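Long-range contacts in citrate lyase subunit beta-like protein (PDB 6ARB), which belongs to the HpcH/HpaI aldolase family, binds magnesium and may play a role in fatty acid biosynthesis: residues C21-P26 with L41-G46; T69-N74 with T91-V96; D187-D192 with V213-H218. All coordinates share one frame; numbering follows the deposited sequence.

Contact 1: C21-P26 with L41-G46. With COA (coenzyme A), chain F.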
# COMPACT_ATOMS: atom_id res chain seq x y z
N CYS A 21 -21.60 -18.11 -10.99
CA CYS A 21 -22.25 -19.41 -11.03
C CYS A 21 -21.42 -20.37 -11.88
O CYS A 21 -21.07 -20.04 -13.02
CB CYS A 21 -23.68 -19.29 -11.56
SG CYS A 21 -24.64 -20.84 -11.56
N PRO A 22 -21.05 -21.53 -11.32
CA PRO A 22 -20.27 -22.55 -12.03
C PRO A 22 -20.94 -22.98 -13.33
O PRO A 22 -22.14 -23.29 -13.36
CB PRO A 22 -20.26 -23.73 -11.05
CG PRO A 22 -20.38 -23.09 -9.70
CD PRO A 22 -21.26 -21.87 -9.90
N ALA A 23 -20.16 -23.02 -14.40
CA ALA A 23 -20.69 -23.34 -15.72
C ALA A 23 -21.18 -24.78 -15.87
O ALA A 23 -21.84 -25.11 -16.86
CB ALA A 23 -19.68 -23.00 -16.80
N ASP A 24 -20.87 -25.65 -14.91
CA ASP A 24 -21.33 -27.03 -15.01
C ASP A 24 -22.62 -27.23 -14.23
O ASP A 24 -23.00 -28.36 -13.91
CB ASP A 24 -20.25 -28.04 -14.60
CG ASP A 24 -19.90 -27.97 -13.12
OD1 ASP A 24 -20.02 -26.88 -12.52
OD2 ASP A 24 -19.50 -29.01 -12.57
N ARG A 25 -23.29 -26.13 -13.92
CA ARG A 25 -24.56 -26.17 -13.19
C ARG A 25 -25.61 -25.34 -13.91
O ARG A 25 -26.13 -24.37 -13.36
CB ARG A 25 -24.37 -25.67 -11.76
CG ARG A 25 -23.25 -26.37 -11.01
CD ARG A 25 -23.78 -27.16 -9.84
NE ARG A 25 -22.85 -27.15 -8.71
CZ ARG A 25 -23.11 -27.70 -7.53
NH1 ARG A 25 -24.27 -28.31 -7.32
NH2 ARG A 25 -22.21 -27.65 -6.55
N PRO A 26 -25.95 -25.72 -15.15
CA PRO A 26 -26.84 -24.95 -16.03
C PRO A 26 -28.28 -24.81 -15.52
O PRO A 26 -29.01 -23.95 -16.02
CB PRO A 26 -26.83 -25.76 -17.34
CG PRO A 26 -26.51 -27.16 -16.90
CD PRO A 26 -25.52 -26.98 -15.77
N LEU A 41 -20.51 -16.55 -15.48
CA LEU A 41 -20.44 -18.00 -15.69
C LEU A 41 -18.99 -18.47 -15.63
O LEU A 41 -18.13 -17.98 -16.37
CB LEU A 41 -21.13 -18.39 -17.01
CG LEU A 41 -22.63 -18.05 -17.06
CD1 LEU A 41 -23.23 -18.22 -18.44
CD2 LEU A 41 -23.42 -18.87 -16.01
N ASP A 42 -18.71 -19.41 -14.73
CA ASP A 42 -17.32 -19.77 -14.42
C ASP A 42 -16.83 -21.08 -15.05
O ASP A 42 -17.39 -22.14 -14.80
CB ASP A 42 -17.12 -19.84 -12.90
CG ASP A 42 -15.67 -20.03 -12.51
OD1 ASP A 42 -14.78 -19.64 -13.31
OD2 ASP A 42 -15.41 -20.56 -11.41
N LEU A 43 -15.78 -20.98 -15.86
CA LEU A 43 -15.13 -22.17 -16.41
C LEU A 43 -13.84 -22.47 -15.66
O LEU A 43 -13.21 -23.50 -15.89
CB LEU A 43 -14.82 -22.01 -17.90
CG LEU A 43 -15.99 -21.70 -18.84
CD1 LEU A 43 -15.46 -21.25 -20.20
CD2 LEU A 43 -16.91 -22.90 -19.00
N GLU A 44 -13.43 -21.56 -14.77
CA GLU A 44 -12.20 -21.77 -14.00
C GLU A 44 -12.42 -22.53 -12.67
O GLU A 44 -13.02 -23.59 -12.66
CB GLU A 44 -11.45 -20.45 -13.78
CG GLU A 44 -9.93 -20.63 -13.70
CD GLU A 44 -9.28 -19.78 -12.61
OE1 GLU A 44 -10.02 -19.27 -11.73
OE2 GLU A 44 -8.03 -19.64 -12.62
N ASP A 45 -11.94 -21.97 -11.56
CA ASP A 45 -11.87 -22.73 -10.31
C ASP A 45 -13.18 -23.27 -9.73
O ASP A 45 -13.16 -24.19 -8.90
CB ASP A 45 -11.07 -21.96 -9.25
CG ASP A 45 -9.58 -21.88 -9.59
OD1 ASP A 45 -9.14 -22.60 -10.50
OD2 ASP A 45 -8.86 -21.10 -8.93
N GLY A 46 -14.32 -22.72 -10.14
CA GLY A 46 -15.61 -23.22 -9.68
C GLY A 46 -15.89 -24.63 -10.19
O GLY A 46 -16.75 -25.37 -9.66
N1A COA F . -25.80 -19.51 -8.60
C2A COA F . -27.11 -19.78 -8.76
N3A COA F . -27.84 -20.33 -7.78
C4A COA F . -27.28 -20.64 -6.59
C5A COA F . -25.92 -20.38 -6.38
C6A COA F . -25.20 -19.80 -7.44
N6A COA F . -23.75 -19.50 -7.24
N7A COA F . -25.61 -20.78 -5.13
C8A COA F . -26.73 -21.28 -4.56
N9A COA F . -27.74 -21.21 -5.45
C1B COA F . -29.10 -21.62 -5.22
C2B COA F . -29.29 -23.05 -5.07
O2B COA F . -29.55 -23.60 -6.32
C3B COA F . -30.48 -23.13 -4.28
O3B COA F . -31.54 -22.85 -5.12
P3B COA F . -32.95 -23.37 -4.76
O7A COA F . -32.88 -24.12 -3.45
O8A COA F . -33.41 -24.29 -5.86
O9A COA F . -33.90 -22.19 -4.64
C4B COA F . -30.34 -22.03 -3.33
O4B COA F . -29.55 -21.05 -4.03
C5B COA F . -29.66 -22.46 -2.12
O5B COA F . -28.61 -23.32 -2.27
P1A COA F . -27.56 -23.61 -1.17
O1A COA F . -27.95 -24.88 -0.47
O2A COA F . -27.53 -22.48 -0.18
O3A COA F . -26.18 -23.75 -1.88
P2A COA F . -25.51 -25.13 -2.25
O4A COA F . -25.33 -25.97 -1.00
O5A COA F . -26.33 -25.88 -3.26
O6A COA F . -24.10 -24.89 -2.86
CBP COA F . -22.21 -23.44 -3.47
CCP COA F . -23.36 -23.78 -2.51
CDP COA F . -21.69 -24.72 -4.12
CEP COA F . -21.08 -22.75 -2.75
CAP COA F . -22.80 -22.49 -4.53
OAP COA F . -23.22 -21.35 -3.87
C9P COA F . -21.81 -22.02 -5.59
O9P COA F . -21.63 -22.66 -6.61
N8P COA F . -21.09 -20.82 -5.33
C7P COA F . -20.12 -20.29 -6.30
C6P COA F . -18.73 -20.86 -6.27
C5P COA F . -17.83 -20.30 -7.33
O5P COA F . -18.32 -19.95 -8.40
N4P COA F . -16.41 -20.19 -7.06
C3P COA F . -15.57 -19.64 -8.07
C2P COA F . -15.31 -18.16 -7.93
S1P COA F . -15.11 -17.56 -6.26
O HOH W 1 -19.05 -26.91 -10.15
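Ala23 sits against the end of strand 38-42, just where strand 17-22 gives way to a type I turn running from Pro22 to Arg25. Its N donates to Asp42 O at 2.9 Å, while its methyl group rests on one branch of Leu43, CB to CD2 3.5 Å. One step back, Asp42 N donates to Cys21 O at 3.0 Å, and the same carbonyl takes a CA-H...O contact from Leu41. This is the parallel pairing of the first two strands of a TIM barrel, Cys21 beside Leu41 and Pro22 beside Asp42.

The two pairs face opposite ways. Leu41 turns with Cys21 toward the surrounding helices, where Phe29 touches both and Leu59 adds to the cover of Leu41. SG of Cys21, anti to the backbone N (chi1 -176°), also reaches the adenine of coenzyme A, 3.4 Å from N1A. Pro22 and Asp42 lie on the other face, the proline ring putting CG 3.4 Å from O9P of the pantetheine arm.

The carboxylate of Asp42 is held on both oxygens. Glu44 N reaches OD1 from above the carboxylate plane, closing an Asx turn, and Arg72 NE makes a salt bridge to the same atom. Gly46 N meets OD2 at 2.7 Å, on the syn side but tilted 31° out of the carboxylate plane. A water bonded to Asp24 OD1 and Gly46 O ties the two loops together beyond the strands. Asp42, itself held by two backbone N-H groups, would help orient Arg72, a substrate-binding residue.

Contact 2: T69-N74 with T91-V96. With COA (coenzyme A), chain F.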
# COMPACT_ATOMS: atom_id res chain seq x y z
N THR A 69 -24.09 -10.85 -18.82
CA THR A 69 -23.38 -12.07 -18.49
C THR A 69 -21.92 -11.92 -18.88
O THR A 69 -21.62 -11.41 -19.94
CB THR A 69 -23.98 -13.29 -19.24
OG1 THR A 69 -25.41 -13.28 -19.09
CG2 THR A 69 -23.43 -14.59 -18.71
N VAL A 70 -21.03 -12.35 -17.98
CA VAL A 70 -19.59 -12.38 -18.22
C VAL A 70 -19.18 -13.84 -18.11
O VAL A 70 -19.82 -14.60 -17.40
CB VAL A 70 -18.84 -11.54 -17.16
CG1 VAL A 70 -17.32 -11.71 -17.30
CG2 VAL A 70 -19.26 -10.08 -17.26
N VAL A 71 -18.14 -14.25 -18.84
CA VAL A 71 -17.64 -15.62 -18.68
C VAL A 71 -16.22 -15.62 -18.13
O VAL A 71 -15.30 -15.08 -18.76
CB VAL A 71 -17.65 -16.38 -20.03
CG1 VAL A 71 -17.01 -17.76 -19.88
CG2 VAL A 71 -19.07 -16.50 -20.57
N ARG A 72 -16.00 -16.23 -16.96
CA ARG A 72 -14.63 -16.35 -16.49
C ARG A 72 -13.96 -17.55 -17.14
O ARG A 72 -14.34 -18.70 -16.91
CB ARG A 72 -14.53 -16.45 -14.96
CG ARG A 72 -13.07 -16.49 -14.49
CD ARG A 72 -12.91 -16.31 -13.00
NE ARG A 72 -13.25 -17.52 -12.26
CZ ARG A 72 -12.97 -17.72 -10.98
NH1 ARG A 72 -12.35 -16.77 -10.29
NH2 ARG A 72 -13.33 -18.86 -10.39
N ILE A 73 -12.96 -17.27 -17.97
CA ILE A 73 -12.25 -18.32 -18.68
C ILE A 73 -11.05 -18.75 -17.84
O ILE A 73 -10.89 -18.29 -16.72
CB ILE A 73 -11.79 -17.83 -20.06
CG1 ILE A 73 -10.94 -16.56 -19.92
CG2 ILE A 73 -13.02 -17.59 -20.94
CD1 ILE A 73 -10.34 -16.09 -21.25
N ASN A 74 -10.22 -19.64 -18.38
CA ASN A 74 -9.01 -20.03 -17.67
C ASN A 74 -7.83 -19.10 -17.95
O ASN A 74 -7.89 -18.24 -18.83
CB ASN A 74 -8.67 -21.50 -17.93
CG ASN A 74 -9.66 -22.45 -17.24
OD1 ASN A 74 -9.50 -22.79 -16.06
ND2 ASN A 74 -10.70 -22.86 -17.97
N THR A 91 -20.92 -19.06 -28.89
CA THR A 91 -21.83 -18.31 -28.05
C THR A 91 -21.89 -16.87 -28.52
O THR A 91 -21.15 -16.48 -29.42
CB THR A 91 -21.36 -18.28 -26.59
OG1 THR A 91 -20.22 -17.42 -26.48
CG2 THR A 91 -20.99 -19.68 -26.11
N ALA A 92 -22.75 -16.08 -27.88
CA ALA A 92 -22.83 -14.65 -28.16
C ALA A 92 -22.16 -13.81 -27.07
O ALA A 92 -22.35 -12.59 -27.03
CB ALA A 92 -24.28 -14.23 -28.32
N TYR A 93 -21.37 -14.45 -26.20
CA TYR A 93 -20.71 -13.74 -25.10
C TYR A 93 -19.53 -12.89 -25.58
O TYR A 93 -18.67 -13.37 -26.33
CB TYR A 93 -20.28 -14.71 -24.00
CG TYR A 93 -21.45 -15.44 -23.41
CD1 TYR A 93 -22.57 -14.74 -22.96
CD2 TYR A 93 -21.46 -16.83 -23.32
CE1 TYR A 93 -23.68 -15.42 -22.43
CE2 TYR A 93 -22.55 -17.51 -22.78
CZ TYR A 93 -23.66 -16.80 -22.34
OH TYR A 93 -24.74 -17.48 -21.81
N THR A 94 -19.48 -11.64 -25.14
CA THR A 94 -18.45 -10.71 -25.62
C THR A 94 -17.52 -10.18 -24.53
O THR A 94 -16.50 -9.56 -24.83
CB THR A 94 -19.07 -9.49 -26.32
OG1 THR A 94 -19.94 -8.81 -25.41
CG2 THR A 94 -19.87 -9.93 -27.55
N THR A 95 -17.87 -10.42 -23.27
CA THR A 95 -17.01 -10.03 -22.16
C THR A 95 -16.54 -11.28 -21.41
O THR A 95 -17.35 -12.16 -21.10
CB THR A 95 -17.72 -9.04 -21.19
OG1 THR A 95 -18.18 -7.91 -21.93
CG2 THR A 95 -16.76 -8.56 -20.11
N VAL A 96 -15.24 -11.35 -21.15
CA VAL A 96 -14.66 -12.44 -20.37
C VAL A 96 -13.90 -11.92 -19.17
O VAL A 96 -13.38 -10.79 -19.17
CB VAL A 96 -13.68 -13.30 -21.20
CG1 VAL A 96 -14.42 -14.14 -22.25
CG2 VAL A 96 -12.59 -12.44 -21.82
N1A COA F . -25.80 -19.51 -8.60
C2A COA F . -27.11 -19.78 -8.76
N3A COA F . -27.84 -20.33 -7.78
C4A COA F . -27.28 -20.64 -6.59
C5A COA F . -25.92 -20.38 -6.38
C6A COA F . -25.20 -19.80 -7.44
N6A COA F . -23.75 -19.50 -7.24
N7A COA F . -25.61 -20.78 -5.13
C8A COA F . -26.73 -21.28 -4.56
N9A COA F . -27.74 -21.21 -5.45
C1B COA F . -29.10 -21.62 -5.22
C2B COA F . -29.29 -23.05 -5.07
O2B COA F . -29.55 -23.60 -6.32
C3B COA F . -30.48 -23.13 -4.28
O3B COA F . -31.54 -22.85 -5.12
P3B COA F . -32.95 -23.37 -4.76
O7A COA F . -32.88 -24.12 -3.45
O8A COA F . -33.41 -24.29 -5.86
O9A COA F . -33.90 -22.19 -4.64
C4B COA F . -30.34 -22.03 -3.33
O4B COA F . -29.55 -21.05 -4.03
C5B COA F . -29.66 -22.46 -2.12
O5B COA F . -28.61 -23.32 -2.27
P1A COA F . -27.56 -23.61 -1.17
O1A COA F . -27.95 -24.88 -0.47
O2A COA F . -27.53 -22.48 -0.18
O3A COA F . -26.18 -23.75 -1.88
P2A COA F . -25.51 -25.13 -2.25
O4A COA F . -25.33 -25.97 -1.00
O5A COA F . -26.33 -25.88 -3.26
O6A COA F . -24.10 -24.89 -2.86
CBP COA F . -22.21 -23.44 -3.47
CCP COA F . -23.36 -23.78 -2.51
CDP COA F . -21.69 -24.72 -4.12
CEP COA F . -21.08 -22.75 -2.75
CAP COA F . -22.80 -22.49 -4.53
OAP COA F . -23.22 -21.35 -3.87
C9P COA F . -21.81 -22.02 -5.59
O9P COA F . -21.63 -22.66 -6.61
N8P COA F . -21.09 -20.82 -5.33
C7P COA F . -20.12 -20.29 -6.30
C6P COA F . -18.73 -20.86 -6.27
C5P COA F . -17.83 -20.30 -7.33
O5P COA F . -18.32 -19.95 -8.40
N4P COA F . -16.41 -20.19 -7.06
C3P COA F . -15.57 -19.64 -8.07
C2P COA F . -15.31 -18.16 -7.93
S1P COA F . -15.11 -17.56 -6.26
O HOH W 2 -21.15 -11.34 -22.74
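Val71 and Val96 stand side by side in parallel strands, their CA atoms 4.7 Å apart, and Val71 N reaches back to Thr95 O at 3.2 Å with an N-H...O angle of 163°. Val71 also has a backbone hydrogen bond with Met97, one residue further on, and its carbonyl takes an additional CA-H...O contact from Val96 CA at 3.2 Å.

Val96 lays its CB and CG1 against that carbonyl oxygen of Val71. Its CG1, anti to its own carbonyl carbon (chi1 -70°), also meets CG2 of Ile73 at 3.9 Å, so the residue just beyond strand 69-72 closes over the start of strand 95-98. Ile73 packs in addition on Leu88 of helix 79-88, the helix that links the two strands in this beta-alpha-beta unit of the TIM barrel.

The third large surface is Tyr93, which precedes its strand. Val71 CG2 comes within 3.7 Å of ring atom CD2, the two side chains meeting at about a right angle. Diagonally across the ring from CD2, Thr69 sets both CB and CG2 3.8 Å from CE1. The ring is thus pinned at two places by alternate residues of one strand, and its hydroxyl is held by Leu64 N. Before it, Tyr93 N donates to Thr91 OG1, forming an ST turn. Ahead of strand 95-98 a water joins the two segments, donating to Thr69 O and accepting from Thr94 N.

Val71 and Ile73 pack on the strand 95-98 side, which would limit the backbone's movement there, while Arg72 between them turns away into the barrel. Its guanidinium lies between bound pyruvate, to which NH1 donates, and the cofactor arm, NH2 being 3.2 Å from C2P of coenzyme A.

Contact 3: D187-D192 with V213-H218. With COA (coenzyme A), chain F.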
# COMPACT_ATOMS: atom_id res chain seq x y z
N ASP A 187 -14.94 -5.45 -6.30
CA ASP A 187 -14.42 -5.90 -5.01
C ASP A 187 -14.56 -7.42 -4.85
O ASP A 187 -15.44 -8.04 -5.47
CB ASP A 187 -15.14 -5.17 -3.85
CG ASP A 187 -14.31 -5.13 -2.57
OD1 ASP A 187 -13.08 -5.36 -2.63
OD2 ASP A 187 -14.89 -4.85 -1.51
N ALA A 188 -13.70 -7.99 -4.02
CA ALA A 188 -13.56 -9.44 -3.82
C ALA A 188 -14.74 -10.17 -3.19
O ALA A 188 -15.53 -9.59 -2.43
CB ALA A 188 -12.30 -9.74 -3.01
N VAL A 189 -14.83 -11.47 -3.46
CA VAL A 189 -15.94 -12.29 -2.97
C VAL A 189 -15.91 -12.45 -1.45
O VAL A 189 -14.84 -12.39 -0.83
CB VAL A 189 -15.96 -13.68 -3.64
CG1 VAL A 189 -16.13 -13.56 -5.16
CG2 VAL A 189 -14.69 -14.45 -3.30
N HIS A 190 -17.09 -12.64 -0.85
CA HIS A 190 -17.17 -12.92 0.59
C HIS A 190 -17.52 -14.39 0.72
O HIS A 190 -18.64 -14.81 0.42
CB HIS A 190 -18.25 -12.04 1.25
CG HIS A 190 -18.15 -11.95 2.74
ND1 HIS A 190 -17.32 -11.06 3.39
CD2 HIS A 190 -18.81 -12.63 3.72
CE1 HIS A 190 -17.46 -11.20 4.70
NE2 HIS A 190 -18.36 -12.15 4.93
N LEU A 191 -16.54 -15.18 1.15
CA LEU A 191 -16.64 -16.64 1.14
C LEU A 191 -17.52 -17.22 2.24
O LEU A 191 -18.02 -18.34 2.12
CB LEU A 191 -15.25 -17.27 1.23
CG LEU A 191 -14.31 -17.04 0.06
CD1 LEU A 191 -13.13 -17.98 0.18
CD2 LEU A 191 -15.03 -17.27 -1.25
N ASP A 192 -17.67 -16.47 3.33
CA ASP A 192 -18.50 -16.89 4.45
C ASP A 192 -19.95 -16.55 4.14
O ASP A 192 -20.41 -15.44 4.40
CB ASP A 192 -18.04 -16.19 5.73
CG ASP A 192 -18.72 -16.75 6.97
OD1 ASP A 192 -19.68 -17.54 6.83
OD2 ASP A 192 -18.29 -16.40 8.08
N VAL A 213 -18.73 -2.63 -8.18
CA VAL A 213 -19.33 -3.95 -8.06
C VAL A 213 -18.78 -4.68 -6.85
O VAL A 213 -17.60 -4.59 -6.53
CB VAL A 213 -19.03 -4.80 -9.32
CG1 VAL A 213 -19.44 -6.26 -9.10
CG2 VAL A 213 -19.74 -4.21 -10.54
N THR A 214 -19.66 -5.39 -6.14
CA THR A 214 -19.23 -6.39 -5.17
C THR A 214 -19.64 -7.76 -5.72
O THR A 214 -20.82 -8.01 -5.95
CB THR A 214 -19.81 -6.16 -3.75
OG1 THR A 214 -19.19 -5.01 -3.16
CG2 THR A 214 -19.53 -7.37 -2.83
N VAL A 215 -18.66 -8.61 -5.99
CA VAL A 215 -18.95 -9.92 -6.55
C VAL A 215 -19.36 -10.88 -5.44
O VAL A 215 -18.71 -10.95 -4.39
CB VAL A 215 -17.74 -10.50 -7.27
CG1 VAL A 215 -18.08 -11.87 -7.87
CG2 VAL A 215 -17.27 -9.54 -8.35
N CYS A 216 -20.40 -11.65 -5.72
CA CYS A 216 -20.99 -12.56 -4.75
C CYS A 216 -20.85 -14.01 -5.20
O CYS A 216 -20.67 -14.27 -6.38
CB CYS A 216 -22.48 -12.25 -4.60
SG CYS A 216 -22.83 -10.59 -4.06
N ILE A 217 -20.98 -14.95 -4.26
CA ILE A 217 -20.93 -16.37 -4.59
C ILE A 217 -22.21 -17.14 -4.19
O ILE A 217 -22.28 -18.36 -4.35
CB ILE A 217 -19.64 -17.05 -4.05
CG1 ILE A 217 -19.36 -16.66 -2.59
CG2 ILE A 217 -18.43 -16.67 -4.90
CD1 ILE A 217 -20.39 -17.15 -1.60
N HIS A 218 -23.23 -16.43 -3.71
CA HIS A 218 -24.51 -17.03 -3.34
C HIS A 218 -25.60 -15.98 -3.58
O HIS A 218 -25.40 -14.81 -3.27
CB HIS A 218 -24.51 -17.47 -1.87
CG HIS A 218 -25.63 -18.39 -1.51
ND1 HIS A 218 -26.90 -17.94 -1.22
CD2 HIS A 218 -25.67 -19.74 -1.38
CE1 HIS A 218 -27.68 -18.97 -0.94
NE2 HIS A 218 -26.96 -20.07 -1.02
N1A COA F . -25.80 -19.51 -8.60
C2A COA F . -27.11 -19.78 -8.76
N3A COA F . -27.84 -20.33 -7.78
C4A COA F . -27.28 -20.64 -6.59
C5A COA F . -25.92 -20.38 -6.38
C6A COA F . -25.20 -19.80 -7.44
N6A COA F . -23.75 -19.50 -7.24
N7A COA F . -25.61 -20.78 -5.13
C8A COA F . -26.73 -21.28 -4.56
N9A COA F . -27.74 -21.21 -5.45
C1B COA F . -29.10 -21.62 -5.22
C2B COA F . -29.29 -23.05 -5.07
O2B COA F . -29.55 -23.60 -6.32
C3B COA F . -30.48 -23.13 -4.28
O3B COA F . -31.54 -22.85 -5.12
P3B COA F . -32.95 -23.37 -4.76
O7A COA F . -32.88 -24.12 -3.45
O8A COA F . -33.41 -24.29 -5.86
O9A COA F . -33.90 -22.19 -4.64
C4B COA F . -30.34 -22.03 -3.33
O4B COA F . -29.55 -21.05 -4.03
C5B COA F . -29.66 -22.46 -2.12
O5B COA F . -28.61 -23.32 -2.27
P1A COA F . -27.56 -23.61 -1.17
O1A COA F . -27.95 -24.88 -0.47
O2A COA F . -27.53 -22.48 -0.18
O3A COA F . -26.18 -23.75 -1.88
P2A COA F . -25.51 -25.13 -2.25
O4A COA F . -25.33 -25.97 -1.00
O5A COA F . -26.33 -25.88 -3.26
O6A COA F . -24.10 -24.89 -2.86
CBP COA F . -22.21 -23.44 -3.47
CCP COA F . -23.36 -23.78 -2.51
CDP COA F . -21.69 -24.72 -4.12
CEP COA F . -21.08 -22.75 -2.75
CAP COA F . -22.80 -22.49 -4.53
OAP COA F . -23.22 -21.35 -3.87
C9P COA F . -21.81 -22.02 -5.59
O9P COA F . -21.63 -22.66 -6.61
N8P COA F . -21.09 -20.82 -5.33
C7P COA F . -20.12 -20.29 -6.30
C6P COA F . -18.73 -20.86 -6.27
C5P COA F . -17.83 -20.30 -7.33
O5P COA F . -18.32 -19.95 -8.40
N4P COA F . -16.41 -20.19 -7.06
C3P COA F . -15.57 -19.64 -8.07
C2P COA F . -15.31 -18.16 -7.93
S1P COA F . -15.11 -17.56 -6.26
O HOH W 3 -17.43 -5.49 -1.17
O HOH W 4 -19.23 -11.52 -1.93
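Ile217 O is approached by three donors of coenzyme A: hydroxyl OAP at 3.2 Å, and, in weak bonds, amide N8P and adenine N6A. The residue carrying it is wedged across the contact. With CG1 between its backbone N and carbonyl carbon (chi1 46°), CG1 and CD1 both come against His190 O, and CG2 is turned toward Val189 CG1, 3.9 Å away, and the thiol sulfur S1P of the cofactor.

Behind this pocket run the last two strands of the TIM barrel. Asp187 N donates almost straight to Val213 O at 2.8 Å, and Asp187 O takes a weak bond from Val215 N. Past Asp187 the chains part slightly. A water fills the next step, accepting from His190 N and donating to Val215 O, and the CG1 atoms of Val189 and Val215 meet at 3.7 Å. A second water links Asp187 OD2 with Thr214 OG1, which is also hydrogen-bonded to Tyr229 OH; Arg171 holds OD1 of that aspartate in a salt bridge.

His218 finishes the site. Ser220 N bonds to its ND1, which fixes the ring's rotation, and NE2 donates to phosphate oxygen O2A at 2.6 Å, near the ring plane. The carbonyl thus meets the pantetheine arm and, weakly, the adenine, while the imidazole binds the diphosphate, whose negative charge would tend to strengthen the histidine's grip.

All three contacts belong to one eight-stranded parallel barrel and follow one another along the chain without interleaving. Contacts 1 and 2, with centres about 11 Å apart, adjoin through neighbouring strands 38-42 (contact 1) and 69-72 (contact 2) and touch directly, Leu41 O to Arg72 N among other places. Contact 3 pairs strands 184-187 and 213-216; the latter lies beside strand 17-22 where the barrel closes. The centres of contacts 1 and 3 are about 15 Å apart. Those of contacts 2 and 3 are about 19 Å apart. Coenzyme A touches all three, lying across the ends of the first three strands and the loop just past the last. Contacts 1 and 3 also meet a second subunit of the homotrimer.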